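Local structure of short chain dehydrogenase (Mycobacterium smegmatis, 3UCX) at residues A[142-147]-A[165-170]. The protein is probably an oxidoreductase of the short-chain dehydrogenase family, built on a Rossmann-type fold, whose substrate is not established. Numbering follows the deposited sequence.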
# COMPACT_ATOMS: atom_id res chain seq x y z
N VAL A 142 0.66 10.38 20.48
CA VAL A 142 -0.16 9.22 20.66
C VAL A 142 0.51 8.09 19.90
O VAL A 142 0.92 8.28 18.77
CB VAL A 142 -1.56 9.41 20.09
CG1 VAL A 142 -2.34 8.07 20.16
CG2 VAL A 142 -2.28 10.57 20.83
N VAL A 143 0.64 6.93 20.54
CA VAL A 143 1.03 5.69 19.85
C VAL A 143 -0.06 4.66 20.07
O VAL A 143 -0.31 4.24 21.21
CB VAL A 143 2.37 5.09 20.33
CG1 VAL A 143 2.77 3.92 19.41
CG2 VAL A 143 3.47 6.14 20.34
N ASN A 144 -0.67 4.23 18.98
CA ASN A 144 -1.63 3.15 19.02
C ASN A 144 -0.97 1.85 18.61
O ASN A 144 -0.42 1.76 17.51
CB ASN A 144 -2.82 3.46 18.11
CG ASN A 144 -3.65 4.61 18.62
OD1 ASN A 144 -3.68 4.86 19.82
ND2 ASN A 144 -4.31 5.34 17.72
N VAL A 145 -1.00 0.86 19.50
CA VAL A 145 -0.47 -0.46 19.19
C VAL A 145 -1.49 -1.17 18.35
O VAL A 145 -2.64 -1.43 18.79
CB VAL A 145 -0.10 -1.25 20.44
CG1 VAL A 145 0.45 -2.65 20.06
CG2 VAL A 145 0.92 -0.47 21.27
N ASN A 146 -1.11 -1.45 17.11
CA ASN A 146 -1.97 -2.13 16.17
C ASN A 146 -1.46 -3.59 15.99
O ASN A 146 -1.09 -4.24 16.98
CB ASN A 146 -2.03 -1.30 14.88
CG ASN A 146 -3.25 -1.59 14.03
OD1 ASN A 146 -3.36 -2.69 13.48
ND2 ASN A 146 -4.18 -0.61 13.90
N SER A 147 -1.46 -4.12 14.78
CA SER A 147 -1.14 -5.53 14.57
C SER A 147 -0.77 -5.82 13.13
O SER A 147 -1.32 -5.24 12.20
CB SER A 147 -2.32 -6.42 14.95
OG SER A 147 -2.09 -7.80 14.58
N SER A 165 -7.98 -2.71 11.46
CA SER A 165 -8.01 -1.88 10.26
C SER A 165 -8.81 -0.60 10.49
O SER A 165 -8.41 0.47 10.06
CB SER A 165 -8.58 -2.66 9.09
OG SER A 165 -7.67 -3.71 8.75
N ALA A 166 -9.94 -0.72 11.16
CA ALA A 166 -10.73 0.45 11.52
C ALA A 166 -9.87 1.37 12.43
O ALA A 166 -9.86 2.60 12.26
CB ALA A 166 -12.04 0.04 12.22
N LEU A 167 -9.13 0.77 13.37
CA LEU A 167 -8.25 1.53 14.26
C LEU A 167 -7.14 2.25 13.49
O LEU A 167 -6.82 3.40 13.79
CB LEU A 167 -7.65 0.62 15.33
CG LEU A 167 -6.49 1.19 16.18
CD1 LEU A 167 -6.90 2.40 17.04
CD2 LEU A 167 -5.88 0.09 17.05
N LEU A 168 -6.54 1.56 12.52
CA LEU A 168 -5.47 2.15 11.70
C LEU A 168 -5.99 3.35 10.90
O LEU A 168 -5.37 4.43 10.87
CB LEU A 168 -4.84 1.10 10.77
CG LEU A 168 -3.68 1.56 9.89
CD1 LEU A 168 -2.55 2.18 10.72
CD2 LEU A 168 -3.20 0.43 8.96
N ALA A 169 -7.16 3.16 10.30
CA ALA A 169 -7.79 4.22 9.52
C ALA A 169 -8.07 5.44 10.44
O ALA A 169 -7.71 6.57 10.12
CB ALA A 169 -9.08 3.72 8.89
N MET A 170 -8.66 5.19 11.60
CA MET A 170 -8.92 6.23 12.59
C MET A 170 -7.64 6.94 13.02
O MET A 170 -7.62 8.19 13.19
CB MET A 170 -9.61 5.63 13.80
CG MET A 170 -10.05 6.65 14.84
SD MET A 170 -10.67 5.84 16.30
CE MET A 170 -9.17 5.34 17.13
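Leu167 reaches from its helix to the end of a β-strand and lodges its two methyl groups against a pair of asparagines, an instance of amides being buried beside aliphatic side chains once their polar atoms are provided for. CG anti to the backbone N (chi1 168°) carries the branch point toward the strand. Its CD2 branch lies 3.6 Å from Asn146 ND2 and also approaches the backbone O of Val145. CD1 faces Asn144 ND2 at 4.0 Å. Leu168 adds its CB, 3.6 Å from Asn146 ND2, and the side chains of Leu168 and Asn146 cross at about a right angle. The backbone N of Leu168 is 3.5 Å from the same ND2, two donors side by side and not bonded.

These contacts join the first strand and the helix of the β-α-β unit 141-145, 158-179 and 184-190, whose strands belong to the parallel seven-stranded sheet of a Rossmann-type fold. On the helix's other flank, Ala166 and Ala169 pack on Met162 and Ser165, respectively, of a second subunit.

No hydrogen bond runs directly between 142-147 and 165-170, yet the two asparagines bond to the residues on either side of 165-170: Asn146 ND2 to Lys164 O, Asn144 ND2 to Ser171 OG. Asn144 OD1 turns instead to Asn94 ND2 on the neighbouring strand. At Asn146, OD1 accepts the backbone N-H of Ser147 over 2.7 Å, in the carbonyl plane and on a lone pair, though the bond is bent, with 131° at the hydrogen. Bonded at both oxygen and nitrogen, this amide has its rotation fixed, ND2 directed to the helix.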